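Local coordinates for iron binding protein FbpA (Mannheimia haemolytica, PDB 1Q35) that binds ferric iron in the bacterial periplasm, probably to hand it on for uptake, as a member of the bacterial solute-binding protein 1 family, at residues A[2-7]-A[26-31]; A[17-22]-A[247-252]; A[142-147]-A[303-308]; A[161-166]-A[311-316]. One frame throughout, in Å; residues are numbered along the deposited sequence. Where two conformers were deposited one is given.

Contact 1: residues A[2-7]-A[26-31]; sequences NEVNVY and TGIKVN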
loop_
_atom_site.group_PDB
_atom_site.type_symbol
_atom_site.label_atom_id
_atom_site.label_comp_id
_atom_site.label_asym_id
_atom_site.label_seq_id
_atom_site.Cartn_x
_atom_site.Cartn_y
_atom_site.Cartn_z
ATOM N N ASN A 2 23.493 20.991 0.942
ATOM C CA ASN A 2 23.362 19.807 1.783
ATOM C C ASN A 2 21.892 19.437 1.843
ATOM O O ASN A 2 21.207 19.713 2.829
ATOM C CB ASN A 2 23.891 20.054 3.195
ATOM C CG ASN A 2 23.950 18.787 4.032
ATOM O OD1 ASN A 2 24.027 18.850 5.254
ATOM N ND2 ASN A 2 23.934 17.631 3.374
ATOM N N GLU A 3 21.422 18.822 0.766
ATOM C CA GLU A 3 20.004 18.571 0.586
ATOM C C GLU A 3 19.742 17.235 -0.097
ATOM O O GLU A 3 20.657 16.564 -0.586
ATOM C CB GLU A 3 19.385 19.706 -0.236
ATOM C CG GLU A 3 19.903 19.779 -1.668
ATOM C CD GLU A 3 19.505 21.042 -2.406
ATOM O OE1 GLU A 3 20.022 21.243 -3.525
ATOM O OE2 GLU A 3 18.679 21.830 -1.896
ATOM N N VAL A 4 18.466 16.869 -0.124
ATOM C CA VAL A 4 17.996 15.682 -0.821
ATOM C C VAL A 4 16.603 15.986 -1.375
ATOM O O VAL A 4 15.768 16.580 -0.690
ATOM C CB VAL A 4 18.005 14.433 0.098
ATOM C CG1 VAL A 4 17.035 14.586 1.268
ATOM C CG2 VAL A 4 17.693 13.172 -0.701
ATOM N N ASN A 5 16.373 15.607 -2.625
ATOM C CA ASN A 5 15.144 15.929 -3.333
ATOM C C ASN A 5 14.225 14.717 -3.368
ATOM O O ASN A 5 14.495 13.740 -4.060
ATOM C CB ASN A 5 15.454 16.386 -4.760
ATOM C CG ASN A 5 16.380 17.591 -4.800
ATOM O OD1 ASN A 5 16.318 18.466 -3.935
ATOM N ND2 ASN A 5 17.246 17.636 -5.806
ATOM N N VAL A 6 13.129 14.802 -2.622
ATOM C CA VAL A 6 12.208 13.687 -2.430
ATOM C C VAL A 6 10.936 13.914 -3.240
ATOM O O VAL A 6 10.370 15.005 -3.214
ATOM C CB VAL A 6 11.856 13.548 -0.932
ATOM C CG1 VAL A 6 10.859 12.416 -0.702
ATOM C CG2 VAL A 6 13.118 13.339 -0.112
ATOM N N TYR A 7 10.507 12.885 -3.967
ATOM C CA TYR A 7 9.206 12.858 -4.619
ATOM C C TYR A 7 8.395 11.778 -3.924
ATOM O O TYR A 7 8.810 10.629 -3.885
ATOM C CB TYR A 7 9.353 12.567 -6.111
ATOM C CG TYR A 7 9.929 13.753 -6.850
ATOM C CD1 TYR A 7 11.274 14.082 -6.725
ATOM C CD2 TYR A 7 9.121 14.585 -7.618
ATOM C CE1 TYR A 7 11.804 15.182 -7.372
ATOM C CE2 TYR A 7 9.648 15.693 -8.270
ATOM C CZ TYR A 7 10.994 15.978 -8.143
ATOM O OH TYR A 7 11.543 17.074 -8.777
ATOM N N THR A 26 20.180 14.440 11.137
ATOM C CA THR A 26 21.305 14.406 10.190
ATOM C C THR A 26 21.772 15.787 9.730
ATOM O O THR A 26 22.909 15.928 9.277
ATOM C CB THR A 26 20.958 13.568 8.931
ATOM O OG1 THR A 26 19.977 14.251 8.140
ATOM C CG2 THR A 26 20.316 12.224 9.296
ATOM N N GLY A 27 20.901 16.789 9.815
ATOM C CA GLY A 27 21.196 18.125 9.317
ATOM C C GLY A 27 20.960 18.316 7.827
ATOM O O GLY A 27 21.171 19.411 7.300
ATOM N N ILE A 28 20.517 17.262 7.141
ATOM C CA ILE A 28 20.292 17.312 5.700
ATOM C C ILE A 28 18.898 17.865 5.423
ATOM O O ILE A 28 17.915 17.376 5.972
ATOM C CB ILE A 28 20.454 15.908 5.065
ATOM C CG1 ILE A 28 21.878 15.383 5.281
ATOM C CG2 ILE A 28 20.129 15.951 3.572
ATOM C CD1 ILE A 28 22.031 13.893 5.064
ATOM N N LYS A 29 18.827 18.880 4.570
ATOM C CA LYS A 29 17.571 19.514 4.180
ATOM C C LYS A 29 16.803 18.630 3.205
ATOM O O LYS A 29 17.359 18.161 2.220
ATOM C CB LYS A 29 17.857 20.876 3.528
ATOM C CG LYS A 29 16.678 21.540 2.820
ATOM C CD LYS A 29 15.617 22.013 3.796
ATOM C CE LYS A 29 14.539 22.822 3.085
ATOM N NZ LYS A 29 13.540 23.377 4.036
ATOM N N VAL A 30 15.516 18.427 3.479
ATOM C CA VAL A 30 14.635 17.689 2.586
ATOM C C VAL A 30 13.806 18.671 1.777
ATOM O O VAL A 30 13.080 19.490 2.342
ATOM C CB VAL A 30 13.683 16.751 3.368
ATOM C CG1 VAL A 30 12.625 16.139 2.444
ATOM C CG2 VAL A 30 14.472 15.661 4.070
ATOM N N ASN A 31 13.931 18.595 0.457
ATOM C CA ASN A 31 13.008 19.248 -0.458
ATOM C C ASN A 31 12.020 18.197 -0.907
ATOM O O ASN A 31 12.423 17.143 -1.380
ATOM C CB ASN A 31 13.745 19.818 -1.670
ATOM C CG ASN A 31 14.901 20.707 -1.279
ATOM O OD1 ASN A 31 14.750 21.618 -0.465
ATOM N ND2 ASN A 31 16.069 20.442 -1.852
HETATM O O HOH W 1 21.133 21.368 5.025
#
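With CG beside the backbone N (chi1 -53°), the amide of N31 swings back over the neighbouring strand, while E3, its CG wedged between backbone N and carbonyl carbon (chi1 66°), sends an extended chain along the same face to meet it. Both amide hydrogens of N31 are thereby spent on residues two apart in one strand. N31 ND2 gives one to N5 OD1 at 2.9 Å, nearly in line with the C=O, the two amides being almost coplanar. N31 ND2 gives the other to E3 OE2 at 3.0 Å, reaching that oxygen from above the carboxylate plane, which stands at 79° to the amide. N5 is held at its far end too, where ND2 donates to P51 O. Beneath this polar face the backbones pair in parallel register: K29 N bonds to N2 O at 3.1 Å, V4 N to K29 O, N31 N to V4 O, and V6 N to N31 O at 2.7 Å. A water bridges N2 O and G27 O where the pairing begins. The other face is apolar: V4 CG1 meets V30 CG2 at 3.9 Å, and V6 CG2 touches V30 CG1 at 3.8 Å, with F22 of helix 16-26 packed against V4 and V30. Strand 3-8, helix 16-26 and strand 29-34 form a beta-alpha-beta unit, as in other periplasmic binding proteins.

Contact 2: residues A[17-22]-A[247-252]; sequences PMLKNF and VKLIEY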
loop_
_atom_site.group_PDB
_atom_site.type_symbol
_atom_site.label_atom_id
_atom_site.label_comp_id
_atom_site.label_asym_id
_atom_site.label_seq_id
_atom_site.Cartn_x
_atom_site.Cartn_y
_atom_site.Cartn_z
ATOM N N PRO A 17 6.428 13.250 9.473
ATOM C CA PRO A 17 7.107 12.993 10.753
ATOM C C PRO A 17 8.468 12.311 10.589
ATOM O O PRO A 17 9.433 12.682 11.258
ATOM C CB PRO A 17 6.121 12.090 11.501
ATOM C CG PRO A 17 4.798 12.429 10.922
ATOM C CD PRO A 17 5.064 12.677 9.459
ATOM N N MET A 18 8.542 11.334 9.691
ATOM C CA MET A 18 9.791 10.621 9.447
ATOM C C MET A 18 10.839 11.531 8.816
ATOM O O MET A 18 12.010 11.485 9.195
ATOM C CB MET A 18 9.565 9.405 8.544
ATOM C CG MET A 18 8.628 8.356 9.127
ATOM S SD MET A 18 6.915 8.672 8.693
ATOM C CE MET A 18 6.072 7.670 9.880
ATOM N N LEU A 19 10.414 12.350 7.860
ATOM C CA LEU A 19 11.335 13.233 7.145
ATOM C C LEU A 19 11.829 14.376 8.027
ATOM O O LEU A 19 12.987 14.770 7.930
ATOM C CB LEU A 19 10.683 13.783 5.878
ATOM C CG LEU A 19 10.280 12.711 4.859
ATOM C CD1 LEU A 19 9.547 13.339 3.696
ATOM C CD2 LEU A 19 11.493 11.918 4.370
ATOM N N LYS A 20 10.965 14.897 8.894
ATOM C CA LYS A 20 11.344 15.964 9.821
ATOM C C LYS A 20 12.359 15.458 10.837
ATOM O O LYS A 20 13.298 16.173 11.182
ATOM C CB LYS A 20 10.116 16.513 10.549
ATOM C CG LYS A 20 9.185 17.319 9.665
ATOM C CD LYS A 20 9.637 18.767 9.529
ATOM C CE LYS A 20 8.491 19.690 9.143
ATOM N NZ LYS A 20 8.253 19.704 7.682
ATOM N N ASN A 21 12.177 14.229 11.310
ATOM C CA ASN A 21 13.132 13.607 12.222
ATOM C C ASN A 21 14.470 13.341 11.536
ATOM O O ASN A 21 15.523 13.489 12.152
ATOM C CB ASN A 21 12.564 12.316 12.819
ATOM C CG ASN A 21 11.711 12.576 14.046
ATOM O OD1 ASN A 21 12.226 12.687 15.160
ATOM N ND2 ASN A 21 10.403 12.687 13.846
ATOM N N PHE A 22 14.427 12.962 10.261
ATOM C CA PHE A 22 15.639 12.812 9.456
ATOM C C PHE A 22 16.397 14.136 9.376
ATOM O O PHE A 22 17.605 14.168 9.582
ATOM C CB PHE A 22 15.293 12.310 8.048
ATOM C CG PHE A 22 16.418 12.451 7.054
ATOM C CD1 PHE A 22 17.473 11.547 7.045
ATOM C CD2 PHE A 22 16.409 13.477 6.117
ATOM C CE1 PHE A 22 18.508 11.673 6.120
ATOM C CE2 PHE A 22 17.445 13.601 5.192
ATOM C CZ PHE A 22 18.485 12.693 5.198
ATOM N N VAL A 247 21.188 8.168 -0.026
ATOM C CA VAL A 247 21.493 6.917 0.652
ATOM C C VAL A 247 21.319 7.094 2.158
ATOM O O VAL A 247 20.749 6.227 2.818
ATOM C CB VAL A 247 22.911 6.409 0.314
ATOM C CG1 VAL A 247 23.317 5.257 1.221
ATOM C CG2 VAL A 247 22.970 5.973 -1.138
ATOM N N LYS A 248 21.777 8.216 2.704
ATOM C CA LYS A 248 21.593 8.475 4.130
ATOM C C LYS A 248 20.110 8.535 4.514
ATOM O O LYS A 248 19.734 8.068 5.586
ATOM C CB LYS A 248 22.321 9.751 4.552
ATOM C CG LYS A 248 23.836 9.562 4.639
ATOM C CD LYS A 248 24.573 10.849 4.961
ATOM C CE LYS A 248 26.071 10.598 5.117
ATOM N NZ LYS A 248 26.891 11.820 4.876
ATOM N N LEU A 249 19.276 9.089 3.640
ATOM C CA LEU A 249 17.835 9.136 3.891
ATOM C C LEU A 249 17.221 7.737 3.931
ATOM O O LEU A 249 16.480 7.419 4.865
ATOM C CB LEU A 249 17.114 10.000 2.857
ATOM C CG LEU A 249 15.582 10.015 2.968
ATOM C CD1 LEU A 249 15.112 10.439 4.356
ATOM C CD2 LEU A 249 14.989 10.920 1.925
ATOM N N ILE A 250 17.516 6.891 2.950
ATOM C CA ILE A 250 16.880 5.579 2.933
ATOM C C ILE A 250 17.439 4.680 4.038
ATOM O O ILE A 250 16.703 3.894 4.623
ATOM C CB ILE A 250 16.882 4.926 1.519
ATOM C CG1 ILE A 250 18.270 4.493 1.056
ATOM C CG2 ILE A 250 16.280 5.878 0.503
ATOM C CD1 ILE A 250 18.216 3.645 -0.194
ATOM N N GLU A 251 18.720 4.842 4.371
ATOM C CA GLU A 251 19.298 4.172 5.531
ATOM C C GLU A 251 18.600 4.614 6.818
ATOM O O GLU A 251 18.298 3.789 7.675
ATOM C CB GLU A 251 20.807 4.441 5.615
ATOM C CG GLU A 251 21.603 3.691 4.554
ATOM C CD GLU A 251 23.089 4.024 4.534
ATOM O OE1 GLU A 251 23.861 3.194 4.014
ATOM O OE2 GLU A 251 23.481 5.105 5.017
ATOM N N TYR A 252 18.333 5.908 6.936
ATOM C CA TYR A 252 17.622 6.445 8.097
ATOM C C TYR A 252 16.214 5.857 8.204
ATOM O O TYR A 252 15.788 5.452 9.285
ATOM C CB TYR A 252 17.522 7.971 8.021
ATOM C CG TYR A 252 16.903 8.599 9.252
ATOM C CD1 TYR A 252 15.526 8.779 9.350
ATOM C CD2 TYR A 252 17.694 9.001 10.323
ATOM C CE1 TYR A 252 14.952 9.344 10.480
ATOM C CE2 TYR A 252 17.133 9.570 11.457
ATOM C CZ TYR A 252 15.761 9.742 11.527
ATOM O OH TYR A 252 15.201 10.303 12.651
#
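Helix segments 17-22 and 247-252 run at 121° to each other with axes 10.6 Å apart, a gap bridged by the side chains of F22, L249 and Y252, and the backbones come nearest at F22 and Y252. The ring of F22 is the centrepiece. L249 sets its CD1 methyl over the middle of one face, 3.6 Å from the F22 ring centroid and almost directly above it, a well-formed CH-pi contact. Farther out on the ring, F22 CE1 comes within 3.4 Å of L249 CA, so the phenyl lies close against the backbone of the opposing helix. Y252 makes an edge-to-face pair with it: the edge of F22 points at the face of Y252, with planes at 72° and centroids 5.6 Å apart. The same tyrosine face also receives F22 CA, 3.8 Å from the Y252 ring centroid, so ring and backbone of one residue share it. The Y252 side chain, its CG beside the carbonyl carbon (chi1 -175°), spans the gap so that Y252 OH lies 3.3 Å from N21 CB; its hydroxyl is hydrogen-bonded to D25, one turn farther on. L19 CD2 adds a methyl contact with L249 CD1 at 3.9 Å. Cohesion between the two segments therefore comes from dispersion and C-H to ring contacts, while the tyrosine hydroxyl at the margin contributes a polar link to the same helix through D25.

Contact 3: residues A[142-147]-A[303-308]; sequences YNVSLF and AALKLV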
loop_
_atom_site.group_PDB
_atom_site.type_symbol
_atom_site.label_atom_id
_atom_site.label_comp_id
_atom_site.label_asym_id
_atom_site.label_seq_id
_atom_site.Cartn_x
_atom_site.Cartn_y
_atom_site.Cartn_z
ATOM N N TYR A 142 -3.762 0.202 -5.254
ATOM C CA TYR A 142 -3.921 -0.761 -4.165
ATOM C C TYR A 142 -4.856 -1.899 -4.579
ATOM O O TYR A 142 -4.611 -3.058 -4.254
ATOM C CB TYR A 142 -4.475 -0.111 -2.899
ATOM C CG TYR A 142 -3.629 0.954 -2.244
ATOM C CD1 TYR A 142 -2.237 0.881 -2.216
ATOM C CD2 TYR A 142 -4.238 2.031 -1.606
ATOM C CE1 TYR A 142 -1.485 1.858 -1.587
ATOM C CE2 TYR A 142 -3.489 3.008 -0.964
ATOM C CZ TYR A 142 -2.111 2.913 -0.965
ATOM O OH TYR A 142 -1.325 3.847 -0.341
ATOM N N ASN A 143 -5.943 -1.568 -5.267
ATOM C CA ASN A 143 -6.850 -2.580 -5.791
ATOM C C ASN A 143 -6.234 -3.374 -6.935
ATOM O O ASN A 143 -6.306 -4.591 -6.950
ATOM C CB ASN A 143 -8.167 -1.950 -6.256
ATOM C CG ASN A 143 -9.060 -1.527 -5.108
ATOM O OD1 ASN A 143 -8.967 -2.051 -3.988
ATOM N ND2 ASN A 143 -9.943 -0.572 -5.384
ATOM N N VAL A 144 -5.627 -2.695 -7.900
ATOM C CA VAL A 144 -5.088 -3.387 -9.062
ATOM C C VAL A 144 -4.004 -4.381 -8.624
ATOM O O VAL A 144 -3.948 -5.480 -9.146
ATOM C CB VAL A 144 -4.584 -2.408 -10.153
ATOM C CG1 VAL A 144 -4.031 -3.173 -11.349
ATOM C CG2 VAL A 144 -5.716 -1.483 -10.611
ATOM N N SER A 145 -3.160 -4.016 -7.662
ATOM C CA SER A 145 -2.130 -4.949 -7.197
ATOM C C SER A 145 -2.727 -6.153 -6.461
ATOM O O SER A 145 -2.212 -7.257 -6.570
ATOM C CB SER A 145 -1.070 -4.234 -6.365
ATOM O OG SER A 145 -0.256 -3.446 -7.218
ATOM N N LEU A 146 -3.820 -5.957 -5.726
ATOM C CA LEU A 146 -4.562 -7.085 -5.174
ATOM C C LEU A 146 -5.054 -8.010 -6.291
ATOM O O LEU A 146 -4.876 -9.223 -6.228
ATOM C CB LEU A 146 -5.743 -6.587 -4.335
ATOM C CG LEU A 146 -6.764 -7.635 -3.885
ATOM C CD1 LEU A 146 -6.149 -8.688 -2.972
ATOM C CD2 LEU A 146 -7.932 -6.951 -3.197
ATOM N N PHE A 147 -5.681 -7.442 -7.316
ATOM C CA PHE A 147 -6.187 -8.236 -8.430
ATOM C C PHE A 147 -5.047 -8.931 -9.186
ATOM O O PHE A 147 -5.223 -10.032 -9.705
ATOM C CB PHE A 147 -7.026 -7.378 -9.394
ATOM C CG PHE A 147 -8.116 -6.560 -8.729
ATOM C CD1 PHE A 147 -8.490 -5.349 -9.278
ATOM C CD2 PHE A 147 -8.766 -6.988 -7.578
ATOM C CE1 PHE A 147 -9.481 -4.569 -8.698
ATOM C CE2 PHE A 147 -9.763 -6.212 -6.992
ATOM C CZ PHE A 147 -10.127 -5.008 -7.562
ATOM N N ALA A 303 -2.034 -6.909 -16.710
ATOM C CA ALA A 303 -3.154 -7.797 -16.988
ATOM C C ALA A 303 -4.355 -7.471 -16.098
ATOM O O ALA A 303 -5.496 -7.506 -16.551
ATOM C CB ALA A 303 -2.738 -9.246 -16.805
ATOM N N ALA A 304 -4.101 -7.141 -14.836
ATOM C CA ALA A 304 -5.164 -6.801 -13.893
ATOM C C ALA A 304 -5.857 -5.503 -14.301
ATOM O O ALA A 304 -7.077 -5.411 -14.252
ATOM C CB ALA A 304 -4.607 -6.682 -12.483
ATOM N N LEU A 305 -5.080 -4.506 -14.698
ATOM C CA LEU A 305 -5.659 -3.236 -15.120
ATOM C C LEU A 305 -6.541 -3.435 -16.349
ATOM O O LEU A 305 -7.602 -2.825 -16.465
ATOM C CB LEU A 305 -4.558 -2.211 -15.397
ATOM C CG LEU A 305 -5.032 -0.781 -15.665
ATOM C CD1 LEU A 305 -5.732 -0.202 -14.445
ATOM C CD2 LEU A 305 -3.864 0.089 -16.074
ATOM N N LYS A 306 -6.115 -4.316 -17.249
ATOM C CA LYS A 306 -6.893 -4.654 -18.434
ATOM C C LYS A 306 -8.240 -5.259 -18.047
ATOM O O LYS A 306 -9.268 -4.916 -18.632
ATOM C CB LYS A 306 -6.094 -5.616 -19.312
ATOM C CG LYS A 306 -6.707 -5.952 -20.651
ATOM C CD LYS A 306 -5.731 -6.792 -21.475
ATOM C CE LYS A 306 -6.272 -7.128 -22.851
ATOM N NZ LYS A 306 -6.329 -5.948 -23.759
ATOM N N LEU A 307 -8.254 -6.148 -17.056
ATOM C CA LEU A 307 -9.512 -6.744 -16.614
ATOM C C LEU A 307 -10.446 -5.705 -16.012
ATOM O O LEU A 307 -11.649 -5.737 -16.261
ATOM C CB LEU A 307 -9.284 -7.845 -15.584
ATOM C CG LEU A 307 -8.524 -9.070 -16.083
ATOM C CD1 LEU A 307 -8.438 -10.113 -14.987
ATOM C CD2 LEU A 307 -9.153 -9.668 -17.331
ATOM N N VAL A 308 -9.896 -4.795 -15.217
ATOM C CA VAL A 308 -10.698 -3.735 -14.597
ATOM C C VAL A 308 -11.371 -2.890 -15.684
ATOM O O VAL A 308 -12.545 -2.534 -15.575
ATOM C CB VAL A 308 -9.834 -2.863 -13.655
ATOM C CG1 VAL A 308 -10.591 -1.622 -13.205
ATOM C CG2 VAL A 308 -9.398 -3.671 -12.441
#
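V144 lays its two methyls over the first turn of the opposing segment, V144 CG1 against A304 CB at 3.7 Å and V144 CG2 against L305 CD1 at 4.0 Å. The branches divide the work: V144 CG1, anti to the backbone N (chi1 -180°), also lies 3.8 Å from the backbone N of L305, whereas CG2 meets the leucine side chain, the two crossing at a slant. A304 is the small residue at the centre. A304 CB rests 3.6 Å from V144 O and 4.0 Å from F147 CB, and the short side chain lets the backbones draw together, with CA of F147 and CA of A304 only 5.7 Å apart. One turn along each helix, F147 and V308 meet at about a right angle, V308 CG2 approaching F147 CD1 at 3.7 Å. The carbonyl oxygen of N143, in the preceding turn, stands over a face of the F147 ring, toward its rim. The segments of helices 141-168 and 301-311 cross at 110° with axes 8.7 Å apart. Y142, a ferric iron ligand of this protein, begins the first segment but takes no part in the packing; its side chain touches Y198 and Y199, the other two tyrosine ligands, instead. Methyl groups, a phenylalanine ring and one backbone carbonyl make this buried join, so its cohesion should come from close fit and the exclusion of water rather than from directional bonds.

Contact 4: residues A[161-166]-A[311-316]; sequences AFLEGL and VKFDDF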
loop_
_atom_site.group_PDB
_atom_site.type_symbol
_atom_site.label_atom_id
_atom_site.label_comp_id
_atom_site.label_asym_id
_atom_site.label_seq_id
_atom_site.Cartn_x
_atom_site.Cartn_y
_atom_site.Cartn_z
ATOM N N ALA A 161 -14.075 -13.048 -13.587
ATOM C CA ALA A 161 -15.360 -13.451 -13.022
ATOM C C ALA A 161 -15.522 -12.888 -11.611
ATOM O O ALA A 161 -16.605 -12.418 -11.249
ATOM C CB ALA A 161 -15.517 -14.959 -13.023
ATOM N N PHE A 162 -14.449 -12.914 -10.824
ATOM C CA PHE A 162 -14.448 -12.289 -9.512
ATOM C C PHE A 162 -14.765 -10.795 -9.609
ATOM O O PHE A 162 -15.613 -10.294 -8.871
ATOM C CB PHE A 162 -13.109 -12.513 -8.798
ATOM C CG PHE A 162 -12.881 -11.567 -7.662
ATOM C CD1 PHE A 162 -13.589 -11.699 -6.476
ATOM C CD2 PHE A 162 -11.986 -10.521 -7.783
ATOM C CE1 PHE A 162 -13.384 -10.813 -5.429
ATOM C CE2 PHE A 162 -11.789 -9.626 -6.741
ATOM C CZ PHE A 162 -12.486 -9.781 -5.564
ATOM N N LEU A 163 -14.098 -10.086 -10.510
ATOM C CA LEU A 163 -14.335 -8.650 -10.658
ATOM C C LEU A 163 -15.764 -8.345 -11.095
ATOM O O LEU A 163 -16.329 -7.353 -10.656
ATOM C CB LEU A 163 -13.340 -8.032 -11.634
ATOM C CG LEU A 163 -11.891 -7.986 -11.137
ATOM C CD1 LEU A 163 -10.964 -7.555 -12.247
ATOM C CD2 LEU A 163 -11.743 -7.061 -9.939
ATOM N N GLU A 164 -16.345 -9.198 -11.932
ATOM C CA GLU A 164 -17.725 -8.996 -12.375
ATOM C C GLU A 164 -18.686 -9.161 -11.199
ATOM O O GLU A 164 -19.625 -8.373 -11.044
ATOM C CB GLU A 164 -18.079 -9.963 -13.504
ATOM C CG GLU A 164 -17.318 -9.730 -14.798
ATOM C CD GLU A 164 -17.991 -8.751 -15.732
ATOM O OE1 GLU A 164 -17.794 -8.892 -16.956
ATOM O OE2 GLU A 164 -18.699 -7.841 -15.254
ATOM N N GLY A 165 -18.442 -10.157 -10.355
ATOM C CA GLY A 165 -19.286 -10.382 -9.195
ATOM C C GLY A 165 -19.138 -9.295 -8.145
ATOM O O GLY A 165 -20.123 -8.840 -7.552
ATOM N N LEU A 166 -17.899 -8.872 -7.909
ATOM C CA LEU A 166 -17.615 -7.787 -6.983
ATOM C C LEU A 166 -18.317 -6.507 -7.449
ATOM O O LEU A 166 -18.997 -5.842 -6.663
ATOM C CB LEU A 166 -16.099 -7.577 -6.865
ATOM C CG LEU A 166 -15.662 -6.479 -5.895
ATOM C CD1 LEU A 166 -16.093 -6.788 -4.464
ATOM C CD2 LEU A 166 -14.160 -6.286 -5.980
ATOM N N VAL A 311 -14.282 -4.985 -17.517
ATOM C CA VAL A 311 -15.527 -5.089 -16.755
ATOM C C VAL A 311 -16.148 -3.719 -16.476
ATOM O O VAL A 311 -17.256 -3.645 -15.951
ATOM C CB VAL A 311 -15.348 -5.886 -15.429
ATOM C CG1 VAL A 311 -14.701 -7.240 -15.696
ATOM C CG2 VAL A 311 -14.562 -5.104 -14.397
ATOM N N LYS A 312 -15.438 -2.651 -16.826
ATOM C CA LYS A 312 -15.885 -1.278 -16.581
ATOM C C LYS A 312 -16.294 -1.149 -15.117
ATOM O O LYS A 312 -17.421 -0.769 -14.779
ATOM C CB LYS A 312 -17.009 -0.871 -17.547
ATOM C CG LYS A 312 -16.571 -0.829 -19.013
ATOM C CD LYS A 312 -15.574 0.294 -19.284
ATOM C CE LYS A 312 -15.230 0.422 -20.764
ATOM N NZ LYS A 312 -14.110 -0.474 -21.168
ATOM N N PHE A 313 -15.337 -1.477 -14.251
ATOM C CA PHE A 313 -15.585 -1.649 -12.827
ATOM C C PHE A 313 -16.230 -0.436 -12.169
ATOM O O PHE A 313 -17.066 -0.588 -11.277
ATOM C CB PHE A 313 -14.277 -1.992 -12.096
ATOM C CG PHE A 313 -14.485 -2.428 -10.677
ATOM C CD1 PHE A 313 -14.738 -3.758 -10.377
ATOM C CD2 PHE A 313 -14.461 -1.508 -9.650
ATOM C CE1 PHE A 313 -14.944 -4.152 -9.080
ATOM C CE2 PHE A 313 -14.671 -1.900 -8.351
ATOM C CZ PHE A 313 -14.903 -3.225 -8.066
ATOM N N ASP A 314 -15.812 0.753 -12.580
ATOM C CA ASP A 314 -16.259 1.986 -11.936
ATOM C C ASP A 314 -17.577 2.539 -12.474
ATOM O O ASP A 314 -18.112 3.499 -11.922
ATOM C CB ASP A 314 -15.187 3.061 -12.064
ATOM C CG ASP A 314 -13.938 2.760 -11.257
ATOM O OD1 ASP A 314 -13.930 1.814 -10.428
ATOM O OD2 ASP A 314 -12.909 3.448 -11.386
ATOM N N ASP A 315 -18.096 1.953 -13.545
ATOM C CA ASP A 315 -19.357 2.405 -14.126
ATOM C C ASP A 315 -20.537 1.846 -13.325
ATOM O O ASP A 315 -20.676 0.632 -13.175
ATOM C CB ASP A 315 -19.446 1.963 -15.583
ATOM C CG ASP A 315 -20.678 2.493 -16.275
ATOM O OD1 ASP A 315 -20.585 3.546 -16.940
ATOM O OD2 ASP A 315 -21.778 1.917 -16.205
ATOM N N PHE A 316 -21.395 2.741 -12.835
ATOM C CA PHE A 316 -22.517 2.374 -11.971
ATOM C C PHE A 316 -23.863 2.650 -12.660
ATOM O O PHE A 316 -24.898 2.755 -12.000
ATOM C CB PHE A 316 -22.412 3.161 -10.656
ATOM C CG PHE A 316 -23.135 2.529 -9.496
ATOM C CD1 PHE A 316 -22.644 1.376 -8.897
ATOM C CD2 PHE A 316 -24.298 3.101 -8.989
ATOM C CE1 PHE A 316 -23.306 0.797 -7.826
ATOM C CE2 PHE A 316 -24.966 2.522 -7.916
ATOM C CZ PHE A 316 -24.468 1.372 -7.332
HETATM O O HOH W 2 -19.268 -5.521 -16.328
#
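The F313 ring turns its edge to helix 141-168: L163 O lies near the ring plane, 3.8 Å from F313 CE1, and L166 CG also sits in plane at the rim. L166 CD2 approaches obliquely, 3.8 Å from F313 CZ. On the loop's own side D314 OD1 stands at the edge as well, but this carboxylate is engaged by G138 N and, through OD2, by S137. CG of F313 lies beside its carbonyl carbon (chi1 -169°), which places CE1 and CZ against the helix. V311 makes the second point of attachment. V311 CG1 packs 3.6 Å from E164 CD, the two side chains running antiparallel alongside each other, and V311 CG2 comes within 4.2 Å of L163 CB. In the conformer given, E164 folds over at its second torsion (chi2 -89°), which lays the carboxylate alongside the valine. There a water lies within hydrogen-bonding distance of both E164 OE2 and V311 O, though its protons cannot serve every acceptor in reach; K167 NZ donates directly to that carbonyl. K312, in a Schellman motif, separates V311 from F313, and a type I turn from K312 to D315 follows through F313. The chemistry is thus layered: an apolar interior of leucine, valine and phenylalanine, with K167 donating to the V311 carbonyl at the edge where E164 meets solvent.

In the fold
The four contacts fall into two pairs on opposite sides of the chain's centre. Contacts 1 and 2 have centres about 9 Å apart and share one core, V30 CG2 lying 3.6 Å from F22 CD2 and V6 CG2 3.7 Å from L249 CD2, so that helices 16-26 and 243-254 both pack on the parallel strands. Contacts 3 and 4, with centres about 11 Å apart, both use helix 141-168 and join where F147 CZ meets L163 CD2 at 3.5 Å. Contacts 2 and 3 stand about 32 Å apart between centres. The ferric site, empty here, is approached from both pairs: Y142 lies in segment 142-147 of contact 3, and the M18 side chain of contact 2 is about 10 Å from that of Y198.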